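Long-range contacts in A197 (Sulfolobus turreted icosahedral virus, PDB 2C0N), which is a viral glycosyltransferase of the GT-A fold and probably transfers sugar from an activated donor to an acceptor not yet known: residues T3-P8 against A58-D63; V84-Y89 against P160-L165; C116-T121 against I148-Y153. All blocks are in the same frame, centred on the assembly; numbering follows the deposited sequence.

Interaction 1 of 3, residues T3-P8 against A58-D63; sequences TLFFIP and AFLDED
The methyl of Ala58 rests over one face of the Phe5 ring, with CB 3.7 Å from the ring centroid and 12° off the normal, a nearly centred CH-pi contact. Phe5 carries CG anti to its carbonyl carbon (chi1 -77°), which lays the ring across the neighbouring strand; Leu60 CD2 reaches its CD2 obliquely at 4.1 Å, and Thr3 CG2 closes on Ala58 CB at 3.6 Å. On the sheet face that bears Phe6 and Phe59, each ring has a carbonyl oxygen at its edge, near the ring plane: Ala58 O for Phe6, and Phe6 O for Phe59. Separately, Phe6 CB packs on Phe59 CD1 at 4.0 Å. Three backbone bonds knit the parallel strands; in the shortest, Phe6 N gives to Ala58 O at 2.7 Å, almost straight down the carbonyl (171° at the oxygen). Beyond Leu60 the chain leaves the sheet, and Ile7 CG2 packs on Glu62 CB at 3.8 Å. The sequence Asp61-Glu62-Asp63 at this strand end fits the DXD motif of GT-A enzymes, which in relatives helps bind the metal and nucleotide sugar. Salt bridges link Asp61 to Arg41, Glu62 to Arg14 and Asp63 to Lys92. Strand 3-8 also pairs with strand 28-31, and strand 56-60 with strand 120-124; helix 37-50 covers Phe6 and Phe59, whereas helix 15-23 covers Ile7 and Leu60.

Interaction 2 of 3, residues V84-Y89 against P160-L165; sequences VVCGYY and PRTYAL
Tyr163 O takes the shortest bond of this pairing, from Cys86 N at 2.8 Å, with the donor in the carbonyl plane; the CA-H of Val85 also approaches this oxygen, its CA 3.2 Å away. The pair belongs to the parallel part of the GT-A sheet: strands 84-88 and 162-173 run the same way, and three further backbone bonds cross between residues 84-86 and 161-165 in the alternating pattern of parallel strands. Side chains then divide between two faces. On that of Val85 and Tyr163, Val85 CG1 meets Leu165 CD1 at 3.5 Å, the two crossing at a slant, and helix 71-80 lies against both. On the other, Val84 and Thr162 stand side by side under Phe155 of helix 150-158, the helix leading into strand 162-173. Val84 CG2, anti to the carbonyl carbon, is thereby aimed at the Pro160 ring and touches its CB at 3.5 Å. Farther along, the Tyr88 ring turns its edge to Leu165 O, which is 3.5 Å from CD2, while Ala164 CB lies 3.6 Å from Tyr88 OH; that hydroxyl is hydrogen-bonded to Phe109 O. Cys86 SG lies close to Thr162 CG2, at 3.3 Å. The Thr162 hydroxyl reaches back over its own chain, OG1 giving to Pro160 O at 2.9 Å from 72° above the carbonyl plane.

Interaction 3 of 3, residues C116-T121 against I148-Y153; sequences CGLGFT and IGEDVY
With CG anti to its carbonyl carbon (chi1 -61°), Leu118 extends toward the helix start and sets CD1 3.5 Å from Asp151 CA, the two side chains crossing at an angle. A positive phi of 65° at Leu118 bends the loop and helps turn this side chain to the helix. Asp151 answers with CG wedged between its backbone N and carbonyl carbon (chi1 55°), a torsion that brings OD2 beside the loop backbone, 3.5 Å from Gly117 CA. Its CB lies 3.6 Å from Cys116 O; no hydrogen bond crosses here. The other carboxylate oxygen, OD1, takes a weak bond from Val152 N at 2.9 Å, which may help to set the carboxylate's rotation. In inverting GT-A enzymes, an acidic residue near the start of such a helix often serves as the catalytic base, and the Glu150-Asp151 pair is consistent with that arrangement, though a role here is not established. Gly149 occupies the N-cap position, and its O accepts from Tyr153 N at 3.2 Å. Glu150 CG lies 4.2 Å from Leu118 CD1, while Glu150 OE2 forms a salt bridge with Arg41 of helix 37-50. Past the loop, Phe120 and Thr121 both face Phe59 in a classic beta bulge, with Thr121 OG1 accepting from Phe120 N at 3.3 Å.

In the fold
The three contacts lie about 11 to 14 Å apart, centre to centre, and share one mixed sheet. Strand 120-124 joins them: it runs antiparallel between strand 56-60 of interaction 1 and strand 84-88 of interaction 2, with Thr121 O probably bonded to Phe59 N and Phe120 O to Gly87 N. Along the chain interaction 1 closes first, and interaction 3 is then nested within the loop closed by interaction 2, whose strand 162-173 follows helix 150-158. This topology brings the acidic run 61-63 and the acidic helix start at 150-151 to the same region of the fold, where Arg41 pairs with both Asp61 and Glu150, consistent with a GT-A active site there.

Interaction 1 of 3, residues T3-P8 against A58-D63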
ATOM      1  N   THR A   3       4.161 -16.428  10.431  1.00 18.23           N
ATOM      2  CA  THR A   3       3.746 -16.454   9.040  1.00 17.85           C
ATOM      3  C   THR A   3       4.285 -15.241   8.311  1.00 18.08           C
ATOM      4  O   THR A   3       4.169 -14.103   8.802  1.00 18.94           O
ATOM      5  CB  THR A   3       2.220 -16.464   8.973  1.00 18.25           C
ATOM      6  OG1 THR A   3       1.743 -17.594   9.716  1.00 18.31           O
ATOM      7  CG2 THR A   3       1.712 -16.541   7.558  1.00 17.57           C
ATOM      8  N   LEU A   4       4.854 -15.501   7.139  1.00 16.96           N
ATOM      9  CA  LEU A   4       5.298 -14.484   6.231  1.00 16.12           C
ATOM     10  C   LEU A   4       4.391 -14.507   5.002  1.00 16.32           C
ATOM     11  O   LEU A   4       4.316 -15.519   4.265  1.00 15.26           O
ATOM     12  CB  LEU A   4       6.745 -14.713   5.821  1.00 15.35           C
ATOM     13  CG  LEU A   4       7.425 -13.591   5.036  1.00 15.52           C
ATOM     14  CD1 LEU A   4       7.271 -12.268   5.749  1.00 16.50           C
ATOM     15  CD2 LEU A   4       8.866 -13.918   4.867  1.00 15.69           C
ATOM     16  N   PHE A   5       3.691 -13.390   4.806  1.00 15.85           N
ATOM     17  CA  PHE A   5       2.791 -13.234   3.669  1.00 15.38           C
ATOM     18  C   PHE A   5       3.544 -12.778   2.413  1.00 15.40           C
ATOM     19  O   PHE A   5       4.278 -11.824   2.447  1.00 17.27           O
ATOM     20  CB  PHE A   5       1.684 -12.229   3.981  1.00 15.55           C
ATOM     21  CG  PHE A   5       0.612 -12.780   4.854  1.00 14.56           C
ATOM     22  CD1 PHE A   5       0.857 -13.001   6.202  1.00 16.97           C
ATOM     23  CD2 PHE A   5      -0.628 -13.099   4.348  1.00 15.43           C
ATOM     24  CE1 PHE A   5      -0.124 -13.532   7.015  1.00 16.08           C
ATOM     25  CE2 PHE A   5      -1.616 -13.631   5.148  1.00 13.86           C
ATOM     26  CZ  PHE A   5      -1.350 -13.834   6.502  1.00 14.27           C
ATOM     27  N   PHE A   6       3.307 -13.442   1.299  1.00 15.05           N
ATOM     28  CA  PHE A   6       3.876 -13.021   0.030  1.00 15.57           C
ATOM     29  C   PHE A   6       2.711 -12.648  -0.852  1.00 15.70           C
ATOM     30  O   PHE A   6       1.808 -13.459  -1.082  1.00 15.28           O
ATOM     31  CB  PHE A   6       4.709 -14.128  -0.591  1.00 15.91           C
ATOM     32  CG  PHE A   6       6.046 -14.331   0.088  1.00 15.82           C
ATOM     33  CD1 PHE A   6       6.138 -15.088   1.226  1.00 16.72           C
ATOM     34  CD2 PHE A   6       7.182 -13.708  -0.394  1.00 18.89           C
ATOM     35  CE1 PHE A   6       7.352 -15.251   1.878  1.00 15.26           C
ATOM     36  CE2 PHE A   6       8.395 -13.859   0.238  1.00 16.25           C
ATOM     37  CZ  PHE A   6       8.486 -14.622   1.361  1.00 15.30           C
ATOM     38  N   ILE A   7       2.735 -11.406  -1.323  1.00 16.34           N
ATOM     39  CA  ILE A   7       1.640 -10.826  -2.060  1.00 16.67           C
ATOM     40  C   ILE A   7       2.110 -10.487  -3.483  1.00 15.54           C
ATOM     41  O   ILE A   7       2.787  -9.491  -3.664  1.00 14.95           O
ATOM     42  CB  ILE A   7       1.119  -9.569  -1.324  1.00 17.77           C
ATOM     43  CG1 ILE A   7       0.622  -9.939   0.087  1.00 19.44           C
ATOM     44  CG2 ILE A   7       0.064  -8.849  -2.239  1.00 18.73           C
ATOM     45  CD1 ILE A   7       0.525  -8.754   1.100  1.00 20.32           C
ATOM     46  N   PRO A   8       1.757 -11.313  -4.495  1.00 16.84           N
ATOM     47  CA  PRO A   8       2.119 -11.019  -5.893  1.00 17.85           C
ATOM     48  C   PRO A   8       1.370  -9.775  -6.331  1.00 19.08           C
ATOM     49  O   PRO A   8       0.152  -9.735  -6.177  1.00 20.70           O
ATOM     50  CB  PRO A   8       1.608 -12.249  -6.657  1.00 18.48           C
ATOM     51  CG  PRO A   8       1.344 -13.256  -5.677  1.00 18.32           C
ATOM     52  CD  PRO A   8       1.086 -12.610  -4.372  1.00 18.64           C
ATOM     53  N   ALA A  58       2.527 -17.745   3.570  1.00 16.97           N
ATOM     54  CA  ALA A  58       1.148 -17.467   3.182  1.00 17.23           C
ATOM     55  C   ALA A  58       1.178 -16.707   1.873  1.00 17.26           C
ATOM     56  O   ALA A  58       1.797 -15.634   1.809  1.00 19.35           O
ATOM     57  CB  ALA A  58       0.462 -16.653   4.233  1.00 17.79           C
ATOM     58  N   PHE A  59       0.560 -17.261   0.818  1.00 16.84           N
ATOM     59  CA  PHE A  59       0.306 -16.482  -0.418  1.00 17.12           C
ATOM     60  C   PHE A  59      -1.054 -15.804  -0.318  1.00 16.38           C
ATOM     61  O   PHE A  59      -2.058 -16.463   0.030  1.00 17.61           O
ATOM     62  CB  PHE A  59       0.272 -17.413  -1.624  1.00 17.59           C
ATOM     63  CG  PHE A  59       1.619 -17.787  -2.134  1.00 15.91           C
ATOM     64  CD1 PHE A  59       2.518 -16.821  -2.514  1.00 16.07           C
ATOM     65  CD2 PHE A  59       1.958 -19.114  -2.294  1.00 18.38           C
ATOM     66  CE1 PHE A  59       3.756 -17.157  -3.049  1.00 15.40           C
ATOM     67  CE2 PHE A  59       3.219 -19.444  -2.809  1.00 18.32           C
ATOM     68  CZ  PHE A  59       4.089 -18.470  -3.173  1.00 16.44           C
ATOM     69  N   LEU A  60      -1.066 -14.512  -0.617  1.00 17.29           N
ATOM     70  CA  LEU A  60      -2.247 -13.687  -0.642  1.00 16.56           C
ATOM     71  C   LEU A  60      -2.185 -12.824  -1.863  1.00 17.37           C
ATOM     72  O   LEU A  60      -1.264 -12.021  -1.986  1.00 15.79           O
ATOM     73  CB  LEU A  60      -2.335 -12.822   0.629  1.00 18.22           C
ATOM     74  CG  LEU A  60      -3.625 -12.026   0.869  1.00 17.03           C
ATOM     75  CD1 LEU A  60      -4.789 -12.935   1.027  1.00 18.22           C
ATOM     76  CD2 LEU A  60      -3.452 -11.174   2.117  1.00 18.21           C
ATOM     77  N   ASP A  61      -3.123 -13.047  -2.807  1.00 16.54           N
ATOM     78  CA  ASP A  61      -3.182 -12.248  -4.027  1.00 16.18           C
ATOM     79  C   ASP A  61      -3.515 -10.833  -3.605  1.00 15.85           C
ATOM     80  O   ASP A  61      -4.204 -10.614  -2.602  1.00 15.00           O
ATOM     81  CB  ASP A  61      -4.233 -12.774  -4.990  1.00 16.74           C
ATOM     82  CG  ASP A  61      -3.766 -13.982  -5.782  1.00 20.43           C
ATOM     83  OD1 ASP A  61      -2.554 -14.312  -5.794  1.00 21.91           O
ATOM     84  OD2 ASP A  61      -4.643 -14.584  -6.406  1.00 25.13           O
ATOM     85  N   GLU A  62      -2.983  -9.867  -4.339  1.00 15.74           N
ATOM     86  CA  GLU A  62      -3.173  -8.457  -3.992  1.00 15.73           C
ATOM     87  C   GLU A  62      -4.652  -8.008  -4.054  1.00 15.04           C
ATOM     88  O   GLU A  62      -5.019  -6.969  -3.515  1.00 16.46           O
ATOM     89  CB  GLU A  62      -2.294  -7.597  -4.879  1.00 16.42           C
ATOM     90  CG  GLU A  62      -2.397  -6.093  -4.655  1.00 17.79           C
ATOM     91  CD  GLU A  62      -3.519  -5.429  -5.439  1.00 22.36           C
ATOM     92  OE1 GLU A  62      -3.944  -6.008  -6.472  1.00 19.36           O
ATOM     93  OE2 GLU A  62      -4.001  -4.340  -5.025  1.00 19.27           O
ATOM     94  N   ASP A  63      -5.501  -8.773  -4.739  1.00 14.42           N
ATOM     95  CA  ASP A  63      -6.934  -8.466  -4.750  1.00 14.73           C
ATOM     96  C   ASP A  63      -7.766  -9.336  -3.800  1.00 14.16           C
ATOM     97  O   ASP A  63      -8.979  -9.352  -3.882  1.00 14.68           O
ATOM     98  CB  ASP A  63      -7.506  -8.511  -6.183  1.00 15.27           C
ATOM     99  CG  ASP A  63      -7.191  -9.775  -6.929  1.00 17.97           C
ATOM    100  OD1 ASP A  63      -6.659 -10.710  -6.309  1.00 20.35           O
ATOM    101  OD2 ASP A  63      -7.479  -9.807  -8.189  1.00 20.57           O
TER
HETATM  102  O   HOH W   1      -1.957 -10.920  -6.891  1.00 28.22           O

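Interaction 2 of 3, residues V84-Y89 against P160-L165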
ATOM      1  N   VAL A  84      -0.853 -27.872   3.493  1.00 15.87           N
ATOM      2  CA  VAL A  84      -1.366 -26.630   2.912  1.00 15.35           C
ATOM      3  C   VAL A  84      -2.762 -26.435   3.464  1.00 15.79           C
ATOM      4  O   VAL A  84      -3.549 -27.394   3.533  1.00 15.96           O
ATOM      5  CB  VAL A  84      -1.463 -26.730   1.394  1.00 15.17           C
ATOM      6  CG1 VAL A  84      -2.179 -25.513   0.789  1.00 15.13           C
ATOM      7  CG2 VAL A  84      -0.074 -26.929   0.791  1.00 15.65           C
ATOM      8  N   VAL A  85      -3.041 -25.215   3.887  1.00 16.54           N
ATOM      9  CA  VAL A  85      -4.362 -24.843   4.378  1.00 17.51           C
ATOM     10  C   VAL A  85      -4.899 -23.710   3.469  1.00 17.35           C
ATOM     11  O   VAL A  85      -4.222 -22.701   3.276  1.00 17.49           O
ATOM     12  CB  VAL A  85      -4.294 -24.413   5.835  1.00 17.33           C
ATOM     13  CG1 VAL A  85      -5.629 -23.960   6.308  1.00 17.59           C
ATOM     14  CG2 VAL A  85      -3.799 -25.579   6.705  1.00 18.26           C
ATOM     15  N   CYS A  86      -6.092 -23.923   2.917  1.00 17.38           N
ATOM     16  CA  CYS A  86      -6.689 -23.036   1.889  1.00 17.35           C
ATOM     17  C   CYS A  86      -7.827 -22.227   2.483  1.00 17.38           C
ATOM     18  O   CYS A  86      -8.612 -22.751   3.237  1.00 16.40           O
ATOM     19  CB  CYS A  86      -7.296 -23.851   0.775  1.00 17.99           C
ATOM     20  SG  CYS A  86      -6.130 -24.967   0.024  1.00 23.70           S
ATOM     21  N   GLY A  87      -7.877 -20.948   2.115  1.00 15.99           N
ATOM     22  CA  GLY A  87      -9.006 -20.094   2.423  1.00 16.77           C
ATOM     23  C   GLY A  87      -9.940 -19.861   1.235  1.00 16.29           C
ATOM     24  O   GLY A  87      -9.618 -20.113   0.041  1.00 17.92           O
ATOM     25  N   TYR A  88     -11.094 -19.322   1.559  1.00 14.34           N
ATOM     26  CA  TYR A  88     -12.140 -19.128   0.583  1.00 14.73           C
ATOM     27  C   TYR A  88     -12.352 -17.728   0.159  1.00 14.77           C
ATOM     28  O   TYR A  88     -12.505 -16.843   0.986  1.00 15.68           O
ATOM     29  CB  TYR A  88     -13.472 -19.606   1.163  1.00 14.54           C
ATOM     30  CG  TYR A  88     -13.654 -21.095   1.148  1.00 14.74           C
ATOM     31  CD1 TYR A  88     -14.226 -21.746   0.032  1.00 13.94           C
ATOM     32  CD2 TYR A  88     -13.291 -21.852   2.226  1.00 14.29           C
ATOM     33  CE1 TYR A  88     -14.402 -23.097   0.002  1.00 15.71           C
ATOM     34  CE2 TYR A  88     -13.489 -23.224   2.228  1.00 15.70           C
ATOM     35  CZ  TYR A  88     -14.031 -23.847   1.108  1.00 17.23           C
ATOM     36  OH  TYR A  88     -14.250 -25.194   1.108  1.00 17.21           O
ATOM     37  N   TYR A  89     -12.398 -17.547  -1.150  1.00 15.38           N
ATOM     38  CA  TYR A  89     -12.968 -16.373  -1.791  1.00 15.64           C
ATOM     39  C   TYR A  89     -13.630 -16.818  -3.107  1.00 16.44           C
ATOM     40  O   TYR A  89     -13.322 -17.884  -3.656  1.00 16.45           O
ATOM     41  CB  TYR A  89     -11.900 -15.316  -2.008  1.00 16.36           C
ATOM     42  CG  TYR A  89     -10.740 -15.774  -2.854  1.00 15.36           C
ATOM     43  CD1 TYR A  89      -9.623 -16.352  -2.273  1.00 17.23           C
ATOM     44  CD2 TYR A  89     -10.750 -15.598  -4.231  1.00 17.34           C
ATOM     45  CE1 TYR A  89      -8.565 -16.790  -3.043  1.00 18.13           C
ATOM     46  CE2 TYR A  89      -9.666 -16.037  -5.019  1.00 15.70           C
ATOM     47  CZ  TYR A  89      -8.586 -16.619  -4.391  1.00 18.52           C
ATOM     48  OH  TYR A  89      -7.518 -17.070  -5.103  1.00 18.01           O
ATOM     49  N   PRO A 160       0.450 -31.930  -2.065  1.00 18.17           N
ATOM     50  CA  PRO A 160       0.414 -31.641  -0.640  1.00 17.87           C
ATOM     51  C   PRO A 160      -0.873 -32.163  -0.003  1.00 17.86           C
ATOM     52  O   PRO A 160      -1.927 -32.225  -0.655  1.00 18.38           O
ATOM     53  CB  PRO A 160       0.453 -30.101  -0.599  1.00 16.88           C
ATOM     54  CG  PRO A 160      -0.050 -29.691  -1.931  1.00 18.65           C
ATOM     55  CD  PRO A 160       0.440 -30.694  -2.877  1.00 18.01           C
ATOM     56  N   ARG A 161      -0.788 -32.569   1.247  1.00 17.74           N
ATOM     57  CA  ARG A 161      -2.005 -32.875   1.989  1.00 17.69           C
ATOM     58  C   ARG A 161      -2.638 -31.526   2.323  1.00 17.31           C
ATOM     59  O   ARG A 161      -2.036 -30.696   3.003  1.00 15.38           O
ATOM     60  CB  ARG A 161      -1.665 -33.738   3.186  1.00 18.49           C
ATOM     61  CG  ARG A 161      -1.170 -35.115   2.663  1.00 20.80           C
ATOM     62  CD  ARG A 161      -1.056 -36.184   3.631  1.00 27.59           C
ATOM     63  NE  ARG A 161      -0.332 -35.800   4.840  1.00 32.50           N
ATOM     64  CZ  ARG A 161       0.463 -36.605   5.541  1.00 30.06           C
ATOM     65  NH1 ARG A 161       0.705 -37.856   5.150  1.00 30.62           N
ATOM     66  NH2 ARG A 161       1.038 -36.133   6.634  1.00 30.41           N
ATOM     67  N   THR A 162      -3.827 -31.307   1.758  1.00 17.96           N
ATOM     68  CA  THR A 162      -4.456 -29.998   1.664  1.00 18.18           C
ATOM     69  C   THR A 162      -5.859 -29.965   2.326  1.00 18.12           C
ATOM     70  O   THR A 162      -6.681 -30.841   2.099  1.00 18.56           O
ATOM     71  CB  THR A 162      -4.552 -29.514   0.202  1.00 19.13           C
ATOM     72  OG1 THR A 162      -3.260 -29.605  -0.417  1.00 18.75           O
ATOM     73  CG2 THR A 162      -5.035 -28.044   0.128  1.00 19.66           C
ATOM     74  N   TYR A 163      -6.094 -28.944   3.156  1.00 18.00           N
ATOM     75  CA  TYR A 163      -7.374 -28.774   3.884  1.00 16.40           C
ATOM     76  C   TYR A 163      -7.902 -27.372   3.641  1.00 16.47           C
ATOM     77  O   TYR A 163      -7.125 -26.405   3.692  1.00 17.03           O
ATOM     78  CB  TYR A 163      -7.147 -28.944   5.377  1.00 17.02           C
ATOM     79  CG  TYR A 163      -8.394 -29.281   6.113  1.00 15.25           C
ATOM     80  CD1 TYR A 163      -9.175 -28.293   6.686  1.00 16.61           C
ATOM     81  CD2 TYR A 163      -8.808 -30.605   6.240  1.00 18.95           C
ATOM     82  CE1 TYR A 163     -10.338 -28.595   7.347  1.00 15.89           C
ATOM     83  CE2 TYR A 163      -9.988 -30.923   6.926  1.00 19.06           C
ATOM     84  CZ  TYR A 163     -10.737 -29.893   7.474  1.00 18.21           C
ATOM     85  OH  TYR A 163     -11.905 -30.148   8.143  1.00 18.04           O
ATOM     86  N   ALA A 164      -9.201 -27.278   3.369  1.00 15.87           N
ATOM     87  CA  ALA A 164      -9.908 -25.993   3.214  1.00 16.10           C
ATOM     88  C   ALA A 164     -10.687 -25.715   4.509  1.00 15.88           C
ATOM     89  O   ALA A 164     -11.416 -26.574   5.002  1.00 15.84           O
ATOM     90  CB  ALA A 164     -10.840 -26.039   2.028  1.00 15.94           C
ATOM     91  N   LEU A 165     -10.442 -24.545   5.098  1.00 16.69           N
ATOM     92  CA  LEU A 165     -11.140 -24.109   6.317  1.00 17.12           C
ATOM     93  C   LEU A 165     -12.220 -23.111   5.987  1.00 16.97           C
ATOM     94  O   LEU A 165     -11.937 -22.050   5.453  1.00 16.67           O
ATOM     95  CB  LEU A 165     -10.181 -23.436   7.304  1.00 16.07           C
ATOM     96  CG  LEU A 165      -9.089 -24.290   7.962  1.00 17.73           C
ATOM     97  CD1 LEU A 165      -8.155 -23.408   8.730  1.00 16.50           C
ATOM     98  CD2 LEU A 165      -9.662 -25.346   8.876  1.00 18.78           C
TER

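Interaction 3 of 3, residues C116-T121 against I148-Y153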
ATOM      1  N   CYS A 116      -6.192 -25.338  -4.520  1.00 18.51           N
ATOM      2  CA  CYS A 116      -6.818 -24.027  -4.585  1.00 19.78           C
ATOM      3  C   CYS A 116      -6.017 -23.140  -5.551  1.00 19.31           C
ATOM      4  O   CYS A 116      -5.085 -23.630  -6.180  1.00 19.45           O
ATOM      5  CB  CYS A 116      -6.901 -23.430  -3.186  1.00 20.53           C
ATOM      6  SG  CYS A 116      -5.363 -23.203  -2.366  1.00 25.44           S
ATOM      7  N   GLY A 117      -6.380 -21.865  -5.705  1.00 18.85           N
ATOM      8  CA  GLY A 117      -5.713 -20.971  -6.687  1.00 19.93           C
ATOM      9  C   GLY A 117      -4.435 -20.224  -6.275  1.00 19.31           C
ATOM     10  O   GLY A 117      -3.905 -19.384  -7.047  1.00 20.74           O
ATOM     11  N   LEU A 118      -3.956 -20.546  -5.088  1.00 18.33           N
ATOM     12  CA  LEU A 118      -2.793 -19.928  -4.427  1.00 16.44           C
ATOM     13  C   LEU A 118      -2.974 -18.452  -4.069  1.00 15.49           C
ATOM     14  O   LEU A 118      -1.993 -17.742  -3.882  1.00 15.95           O
ATOM     15  CB  LEU A 118      -1.501 -20.119  -5.257  1.00 17.94           C
ATOM     16  CG  LEU A 118      -1.123 -21.584  -5.461  1.00 16.60           C
ATOM     17  CD1 LEU A 118       0.051 -21.718  -6.455  1.00 18.89           C
ATOM     18  CD2 LEU A 118      -0.764 -22.168  -4.156  1.00 17.16           C
ATOM     19  N   GLY A 119      -4.215 -17.996  -3.957  1.00 12.92           N
ATOM     20  CA  GLY A 119      -4.490 -16.634  -3.605  1.00 12.67           C
ATOM     21  C   GLY A 119      -4.804 -16.366  -2.151  1.00 12.46           C
ATOM     22  O   GLY A 119      -4.998 -15.229  -1.783  1.00 13.53           O
ATOM     23  N   PHE A 120      -4.912 -17.415  -1.346  1.00 12.65           N
ATOM     24  CA  PHE A 120      -5.251 -17.287   0.074  1.00 12.66           C
ATOM     25  C   PHE A 120      -4.904 -18.599   0.711  1.00 14.68           C
ATOM     26  O   PHE A 120      -5.774 -19.443   1.011  1.00 16.03           O
ATOM     27  CB  PHE A 120      -6.750 -16.980   0.222  1.00 12.82           C
ATOM     28  CG  PHE A 120      -7.192 -16.645   1.630  1.00 13.55           C
ATOM     29  CD1 PHE A 120      -6.296 -16.315   2.621  1.00 15.39           C
ATOM     30  CD2 PHE A 120      -8.535 -16.643   1.927  1.00 14.38           C
ATOM     31  CE1 PHE A 120      -6.744 -16.005   3.904  1.00 17.59           C
ATOM     32  CE2 PHE A 120      -8.983 -16.347   3.205  1.00 14.22           C
ATOM     33  CZ  PHE A 120      -8.070 -16.000   4.181  1.00 15.75           C
ATOM     34  N   THR A 121      -3.613 -18.815   0.900  1.00 15.17           N
ATOM     35  CA  THR A 121      -3.121 -20.167   1.026  1.00 15.49           C
ATOM     36  C   THR A 121      -1.909 -20.177   1.939  1.00 15.33           C
ATOM     37  O   THR A 121      -0.975 -19.422   1.724  1.00 16.19           O
ATOM     38  CB  THR A 121      -2.697 -20.697  -0.343  1.00 16.38           C
ATOM     39  OG1 THR A 121      -3.716 -20.438  -1.315  1.00 19.89           O
ATOM     40  CG2 THR A 121      -2.404 -22.160  -0.300  1.00 18.12           C
ATOM     41  N   ILE A 148      -2.123 -24.714 -18.116  1.00 30.32           N
ATOM     42  CA  ILE A 148      -2.853 -23.948 -17.114  1.00 29.92           C
ATOM     43  C   ILE A 148      -1.857 -23.399 -16.092  1.00 28.56           C
ATOM     44  O   ILE A 148      -0.641 -23.491 -16.272  1.00 27.07           O
ATOM     45  CB  ILE A 148      -3.986 -24.795 -16.426  1.00 30.55           C
ATOM     46  CG1 ILE A 148      -4.815 -25.538 -17.477  1.00 31.54           C
ATOM     47  CG2 ILE A 148      -4.919 -23.921 -15.529  1.00 31.10           C
ATOM     48  CD1 ILE A 148      -5.900 -26.439 -16.881  1.00 33.43           C
ATOM     49  N   GLY A 149      -2.396 -22.807 -15.041  1.00 28.02           N
ATOM     50  CA  GLY A 149      -1.624 -22.105 -14.058  1.00 27.45           C
ATOM     51  C   GLY A 149      -0.722 -22.925 -13.169  1.00 27.15           C
ATOM     52  O   GLY A 149      -0.764 -24.170 -13.114  1.00 25.77           O
ATOM     53  N   GLU A 150       0.092 -22.163 -12.452  1.00 26.45           N
ATOM     54  CA  GLU A 150       1.051 -22.682 -11.505  1.00 25.98           C
ATOM     55  C   GLU A 150       0.358 -23.252 -10.278  1.00 25.75           C
ATOM     56  O   GLU A 150       0.975 -24.003  -9.530  1.00 24.57           O
ATOM     57  CB  GLU A 150       2.043 -21.581 -11.112  1.00 25.90           C
ATOM     58  CG  GLU A 150       1.513 -20.506 -10.164  1.00 25.92           C
ATOM     59  CD  GLU A 150       0.637 -19.440 -10.820  1.00 27.06           C
ATOM     60  OE1 GLU A 150       0.403 -19.446 -12.068  1.00 23.10           O
ATOM     61  OE2 GLU A 150       0.192 -18.578 -10.045  1.00 28.25           O
ATOM     62  N   ASP A 151      -0.905 -22.857 -10.083  1.00 25.35           N
ATOM     63  CA  ASP A 151      -1.754 -23.372  -9.012  1.00 25.98           C
ATOM     64  C   ASP A 151      -2.114 -24.853  -9.183  1.00 25.35           C
ATOM     65  O   ASP A 151      -1.825 -25.656  -8.309  1.00 25.02           O
ATOM     66  CB  ASP A 151      -3.011 -22.522  -8.848  1.00 26.22           C
ATOM     67  CG  ASP A 151      -3.822 -22.365 -10.129  1.00 27.74           C
ATOM     68  OD1 ASP A 151      -3.297 -22.532 -11.251  1.00 26.78           O
ATOM     69  OD2 ASP A 151      -5.015 -22.021  -9.987  1.00 29.91           O
ATOM     70  N   VAL A 152      -2.711 -25.215 -10.327  1.00 25.61           N
ATOM     71  CA  VAL A 152      -3.022 -26.630 -10.614  1.00 24.72           C
ATOM     72  C   VAL A 152      -1.733 -27.428 -10.765  1.00 24.16           C
ATOM     73  O   VAL A 152      -1.646 -28.563 -10.289  1.00 23.98           O
ATOM     74  CB  VAL A 152      -3.937 -26.800 -11.847  1.00 25.44           C
ATOM     75  CG1 VAL A 152      -4.132 -28.280 -12.195  1.00 25.12           C
ATOM     76  CG2 VAL A 152      -5.275 -26.156 -11.553  1.00 26.00           C
ATOM     77  N   TYR A 153      -0.722 -26.831 -11.386  1.00 22.54           N
ATOM     78  CA  TYR A 153       0.582 -27.491 -11.470  1.00 22.39           C
ATOM     79  C   TYR A 153       1.112 -27.839 -10.081  1.00 21.88           C
ATOM     80  O   TYR A 153       1.498 -28.981  -9.835  1.00 22.16           O
ATOM     81  CB  TYR A 153       1.598 -26.612 -12.197  1.00 22.48           C
ATOM     82  CG  TYR A 153       3.011 -27.155 -12.157  1.00 23.11           C
ATOM     83  CD1 TYR A 153       3.849 -26.862 -11.077  1.00 23.76           C
ATOM     84  CD2 TYR A 153       3.510 -27.981 -13.175  1.00 24.75           C
ATOM     85  CE1 TYR A 153       5.131 -27.342 -11.011  1.00 22.71           C
ATOM     86  CE2 TYR A 153       4.824 -28.484 -13.116  1.00 24.28           C
ATOM     87  CZ  TYR A 153       5.621 -28.145 -12.021  1.00 25.06           C
ATOM     88  OH  TYR A 153       6.905 -28.601 -11.894  1.00 25.02           O
TER